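Local coordinates for phospho-2-dehydro-3-deoxyheptonate aldolase (Francisella tularensis, PDB 3TQK), which probably catalyses the stereospecific condensation of phosphoenolpyruvate with D-erythrose 4-phosphate to give DAHP, the first step of chorismate biosynthesis, at residues V12-I20 / I145-L153. Sequence-based numbering, arbitrary orientation.
Sequences VLIPAEVLI and ITPQYFAEL
Tyr149 lays one face of its ring under the methyl of Ala16: CB of Ala16 stands 3.8 Å from the ring centroid and only 8° off the ring normal, a CH-pi contact set squarely over the middle of the ring. With CG beside the backbone N and anti to the carbonyl carbon (chi1 -68°), the phenol reaches across to the 12-20 segment, and its OH donates a short hydrogen bond to the carbonyl O of Ile14, 2.6 Å away. That oxygen lies at the ring edge, in its plane, yet seen from the carbonyl the donor is tilted 33° out of the peptide plane. Ile14 directly precedes Pro15, the N-cap residue of helix 16-22, so the phenol grips the chain just where it turns into the helix. Leu19, one turn further on, brings CD1 against the ring edge, 3.6 Å from CD2 of Tyr149. On the hydroxyl side Leu13 CG packs 3.6 Å from Tyr149 OH, while its CD2 goes on to touch CG2 of Ile145.

The fold here is a TIM barrel, and residues 145-153 belong to the connection between its strands 137-140 and 156-159; the contact fastens the N-terminal arm onto that connection, away from the manganese site. Thr215 of the second subunit packs on Leu13, and Leu207 of that subunit on Ile145.

Within the helix, Ala16 CB also rests 3.4 Å from the carbonyl O of Gln148, and Ile20 CD1, a turn later, meets the same oxygen at 3.8 Å. The amide of Gln148 turns elsewhere, to Thr209 O and Lys211 NZ. Arg124 forms a salt bridge with Glu152 and also donates to Tyr149 O, tying both residues to helix 116-132.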
ATOM      1  N   VAL A  12     -22.314  -4.996  -8.740  1.00 30.39           N
ATOM      2  CA  VAL A  12     -22.645  -5.701  -7.502  1.00 29.39           C
ATOM      3  C   VAL A  12     -21.533  -6.663  -7.121  1.00 27.83           C
ATOM      4  O   VAL A  12     -20.926  -7.300  -7.978  1.00 28.15           O
ATOM      5  CB  VAL A  12     -23.962  -6.481  -7.643  1.00 30.47           C
ATOM      6  CG1 VAL A  12     -24.232  -7.315  -6.416  1.00 31.06           C
ATOM      7  CG2 VAL A  12     -25.105  -5.522  -7.875  1.00 32.07           C
ATOM      8  N   LEU A  13     -21.257  -6.731  -5.826  1.00 26.79           N
ATOM      9  CA  LEU A  13     -20.361  -7.719  -5.229  1.00 25.53           C
ATOM     10  C   LEU A  13     -21.167  -8.547  -4.218  1.00 25.56           C
ATOM     11  O   LEU A  13     -21.872  -7.983  -3.387  1.00 25.24           O
ATOM     12  CB  LEU A  13     -19.210  -7.020  -4.517  1.00 23.99           C
ATOM     13  CG  LEU A  13     -18.113  -7.930  -3.961  1.00 22.98           C
ATOM     14  CD1 LEU A  13     -17.393  -8.676  -5.072  1.00 22.23           C
ATOM     15  CD2 LEU A  13     -17.114  -7.122  -3.125  1.00 20.67           C
ATOM     16  N   ILE A  14     -21.066  -9.876  -4.295  1.00 25.43           N
ATOM     17  CA  ILE A  14     -21.753 -10.752  -3.353  1.00 25.41           C
ATOM     18  C   ILE A  14     -20.924 -10.830  -2.065  1.00 24.53           C
ATOM     19  O   ILE A  14     -19.733 -11.147  -2.125  1.00 22.68           O
ATOM     20  CB  ILE A  14     -21.948 -12.187  -3.914  1.00 26.03           C
ATOM     21  CG1 ILE A  14     -22.598 -12.169  -5.301  1.00 27.34           C
ATOM     22  CG2 ILE A  14     -22.835 -12.999  -2.985  1.00 27.05           C
ATOM     23  CD1 ILE A  14     -23.938 -11.453  -5.362  1.00 25.67           C
ATOM     24  N   PRO A  15     -21.548 -10.538  -0.899  1.00 25.10           N
ATOM     25  CA  PRO A  15     -20.802 -10.531   0.363  1.00 24.51           C
ATOM     26  C   PRO A  15     -20.321 -11.903   0.776  1.00 24.37           C
ATOM     27  O   PRO A  15     -20.906 -12.907   0.376  1.00 25.96           O
ATOM     28  CB  PRO A  15     -21.795  -9.974   1.379  1.00 25.19           C
ATOM     29  CG  PRO A  15     -23.116 -10.034   0.754  1.00 26.56           C
ATOM     30  CD  PRO A  15     -22.936 -10.084  -0.725  1.00 26.48           C
ATOM     31  N   ALA A  16     -19.255 -11.930   1.567  1.00 23.44           N
ATOM     32  CA  ALA A  16     -18.601 -13.174   1.981  1.00 23.32           C
ATOM     33  C   ALA A  16     -19.573 -14.098   2.675  1.00 24.58           C
ATOM     34  O   ALA A  16     -19.485 -15.317   2.522  1.00 25.36           O
ATOM     35  CB  ALA A  16     -17.401 -12.876   2.888  1.00 22.10           C
ATOM     36  N   GLU A  17     -20.488 -13.518   3.445  1.00 25.26           N
ATOM     37  CA  GLU A  17     -21.581 -14.261   4.091  1.00 26.94           C
ATOM     38  C   GLU A  17     -22.164 -15.337   3.195  1.00 27.28           C
ATOM     39  O   GLU A  17     -22.418 -16.470   3.616  1.00 27.02           O
ATOM     40  CB  GLU A  17     -22.759 -13.320   4.350  1.00 28.62           C
ATOM     41  CG  GLU A  17     -22.911 -12.815   5.737  1.00 30.96           C
ATOM     42  CD  GLU A  17     -24.165 -11.975   5.881  1.00 34.14           C
ATOM     43  OE1 GLU A  17     -24.768 -11.583   4.846  1.00 34.42           O
ATOM     44  OE2 GLU A  17     -24.541 -11.707   7.037  1.00 38.01           O
ATOM     45  N   VAL A  18     -22.469 -14.914   1.973  1.00 26.77           N
ATOM     46  CA  VAL A  18     -23.210 -15.742   1.045  1.00 27.61           C
ATOM     47  C   VAL A  18     -22.299 -16.870   0.575  1.00 27.12           C
ATOM     48  O   VAL A  18     -22.696 -18.026   0.584  1.00 27.93           O
ATOM     49  CB  VAL A  18     -23.751 -14.902  -0.132  1.00 27.91           C
ATOM     50  CG1 VAL A  18     -24.336 -15.792  -1.191  1.00 29.21           C
ATOM     51  CG2 VAL A  18     -24.800 -13.890   0.377  1.00 27.41           C
ATOM     52  N   LEU A  19     -21.062 -16.541   0.219  1.00 25.53           N
ATOM     53  CA  LEU A  19     -20.127 -17.567  -0.232  1.00 25.33           C
ATOM     54  C   LEU A  19     -19.772 -18.533   0.884  1.00 25.07           C
ATOM     55  O   LEU A  19     -19.505 -19.699   0.620  1.00 25.77           O
ATOM     56  CB  LEU A  19     -18.849 -16.960  -0.812  1.00 23.96           C
ATOM     57  CG  LEU A  19     -18.999 -15.941  -1.942  1.00 25.04           C
ATOM     58  CD1 LEU A  19     -17.701 -15.854  -2.788  1.00 23.38           C
ATOM     59  CD2 LEU A  19     -20.197 -16.237  -2.787  1.00 24.55           C
ATOM     60  N   ILE A  20     -19.749 -18.044   2.121  1.00 24.92           N
ATOM     61  CA  ILE A  20     -19.519 -18.896   3.289  1.00 25.09           C
ATOM     62  C   ILE A  20     -20.677 -19.864   3.511  1.00 27.01           C
ATOM     63  O   ILE A  20     -20.450 -21.014   3.853  1.00 27.51           O
ATOM     64  CB  ILE A  20     -19.219 -18.054   4.567  1.00 24.37           C
ATOM     65  CG1 ILE A  20     -17.850 -17.367   4.414  1.00 22.78           C
ATOM     66  CG2 ILE A  20     -19.221 -18.943   5.847  1.00 25.21           C
ATOM     67  CD1 ILE A  20     -17.580 -16.228   5.379  1.00 19.64           C
ATOM     68  N   ILE A 145     -10.971  -6.218   1.700  1.00 20.34           N
ATOM     69  CA  ILE A 145     -12.238  -6.771   1.222  1.00 19.74           C
ATOM     70  C   ILE A 145     -12.123  -8.285   0.987  1.00 19.30           C
ATOM     71  O   ILE A 145     -12.918  -9.054   1.526  1.00 19.18           O
ATOM     72  CB  ILE A 145     -12.728  -6.013  -0.047  1.00 19.93           C
ATOM     73  CG1 ILE A 145     -13.094  -4.567   0.331  1.00 20.20           C
ATOM     74  CG2 ILE A 145     -13.927  -6.688  -0.666  1.00 19.00           C
ATOM     75  CD1 ILE A 145     -13.399  -3.625  -0.864  1.00 18.14           C
ATOM     76  N   THR A 146     -11.121  -8.714   0.219  1.00 18.58           N
ATOM     77  CA  THR A 146     -10.996 -10.123  -0.164  1.00 18.61           C
ATOM     78  C   THR A 146     -10.789 -11.083   1.009  1.00 18.33           C
ATOM     79  O   THR A 146     -11.323 -12.185   0.988  1.00 19.11           O
ATOM     80  CB  THR A 146      -9.889 -10.359  -1.237  1.00 18.94           C
ATOM     81  OG1 THR A 146      -8.620  -9.902  -0.749  1.00 17.68           O
ATOM     82  CG2 THR A 146     -10.221  -9.610  -2.541  1.00 18.61           C
ATOM     83  N   PRO A 147     -10.043 -10.677   2.048  1.00 17.64           N
ATOM     84  CA  PRO A 147      -9.780 -11.648   3.112  1.00 17.44           C
ATOM     85  C   PRO A 147     -10.988 -12.243   3.816  1.00 18.26           C
ATOM     86  O   PRO A 147     -10.922 -13.379   4.271  1.00 18.79           O
ATOM     87  CB  PRO A 147      -8.952 -10.843   4.112  1.00 16.90           C
ATOM     88  CG  PRO A 147      -8.293  -9.810   3.292  1.00 16.48           C
ATOM     89  CD  PRO A 147      -9.319  -9.415   2.293  1.00 17.35           C
ATOM     90  N   GLN A 148     -12.083 -11.495   3.914  1.00 19.29           N
ATOM     91  CA  GLN A 148     -13.300 -11.997   4.549  1.00 19.91           C
ATOM     92  C   GLN A 148     -13.860 -13.218   3.832  1.00 20.56           C
ATOM     93  O   GLN A 148     -14.587 -14.008   4.432  1.00 21.24           O
ATOM     94  CB  GLN A 148     -14.368 -10.900   4.605  1.00 20.86           C
ATOM     95  CG  GLN A 148     -14.034  -9.761   5.572  1.00 22.37           C
ATOM     96  CD  GLN A 148     -14.171 -10.151   7.059  1.00 25.20           C
ATOM     97  OE1 GLN A 148     -14.297 -11.337   7.418  1.00 27.13           O
ATOM     98  NE2 GLN A 148     -14.150  -9.144   7.928  1.00 27.62           N
ATOM     99  N   TYR A 149     -13.503 -13.384   2.559  1.00 20.30           N
ATOM    100  CA  TYR A 149     -13.973 -14.506   1.776  1.00 20.73           C
ATOM    101  C   TYR A 149     -13.260 -15.825   2.051  1.00 21.16           C
ATOM    102  O   TYR A 149     -13.777 -16.880   1.677  1.00 22.44           O
ATOM    103  CB  TYR A 149     -13.898 -14.172   0.278  1.00 21.17           C
ATOM    104  CG  TYR A 149     -14.872 -13.100  -0.119  1.00 19.54           C
ATOM    105  CD1 TYR A 149     -14.597 -11.764   0.124  1.00 19.69           C
ATOM    106  CD2 TYR A 149     -16.086 -13.425  -0.706  1.00 21.50           C
ATOM    107  CE1 TYR A 149     -15.498 -10.771  -0.217  1.00 20.53           C
ATOM    108  CE2 TYR A 149     -17.005 -12.435  -1.065  1.00 21.80           C
ATOM    109  CZ  TYR A 149     -16.704 -11.116  -0.813  1.00 20.86           C
ATOM    110  OH  TYR A 149     -17.590 -10.137  -1.159  1.00 22.56           O
ATOM    111  N   PHE A 150     -12.086 -15.796   2.682  1.00 20.26           N
ATOM    112  CA  PHE A 150     -11.350 -17.047   2.914  1.00 20.32           C
ATOM    113  C   PHE A 150     -10.271 -17.059   4.010  1.00 19.39           C
ATOM    114  O   PHE A 150      -9.522 -18.034   4.117  1.00 19.31           O
ATOM    115  CB  PHE A 150     -10.725 -17.530   1.592  1.00 21.02           C
ATOM    116  CG  PHE A 150      -9.959 -16.468   0.843  1.00 20.55           C
ATOM    117  CD1 PHE A 150     -10.434 -15.969  -0.350  1.00 22.02           C
ATOM    118  CD2 PHE A 150      -8.768 -15.975   1.329  1.00 21.77           C
ATOM    119  CE1 PHE A 150      -9.735 -14.994  -1.046  1.00 21.20           C
ATOM    120  CE2 PHE A 150      -8.074 -15.003   0.629  1.00 21.99           C
ATOM    121  CZ  PHE A 150      -8.569 -14.520  -0.558  1.00 20.37           C
ATOM    122  N   ALA A 151     -10.192 -16.026   4.835  1.00 18.76           N
ATOM    123  CA  ALA A 151      -9.075 -15.910   5.803  1.00 18.76           C
ATOM    124  C   ALA A 151      -9.029 -17.044   6.839  1.00 19.11           C
ATOM    125  O   ALA A 151      -7.963 -17.337   7.383  1.00 19.60           O
ATOM    126  CB  ALA A 151      -9.116 -14.554   6.517  1.00 18.08           C
ATOM    127  N   GLU A 152     -10.180 -17.663   7.109  1.00 19.68           N
ATOM    128  CA  GLU A 152     -10.282 -18.785   8.046  1.00 20.09           C
ATOM    129  C   GLU A 152      -9.850 -20.125   7.422  1.00 20.13           C
ATOM    130  O   GLU A 152      -9.828 -21.143   8.109  1.00 21.37           O
ATOM    131  CB  GLU A 152     -11.715 -18.883   8.637  1.00 20.86           C
ATOM    132  CG  GLU A 152     -12.753 -19.762   7.858  1.00 22.09           C
ATOM    133  CD  GLU A 152     -13.395 -19.077   6.638  1.00 21.95           C
ATOM    134  OE1 GLU A 152     -12.761 -18.210   6.002  1.00 20.75           O
ATOM    135  OE2 GLU A 152     -14.551 -19.423   6.309  1.00 21.03           O
ATOM    136  N   LEU A 153      -9.519 -20.123   6.133  1.00 19.72           N
ATOM    137  CA  LEU A 153      -8.955 -21.297   5.452  1.00 19.35           C
ATOM    138  C   LEU A 153      -7.433 -21.162   5.263  1.00 18.79           C
ATOM    139  O   LEU A 153      -6.777 -22.067   4.752  1.00 18.67           O
ATOM    140  CB  LEU A 153      -9.624 -21.463   4.093  1.00 19.67           C
ATOM    141  CG  LEU A 153     -11.100 -21.854   4.127  1.00 19.64           C
ATOM    142  CD1 LEU A 153     -11.768 -21.553   2.792  1.00 18.15           C
ATOM    143  CD2 LEU A 153     -11.259 -23.323   4.506  1.00 19.34           C
TER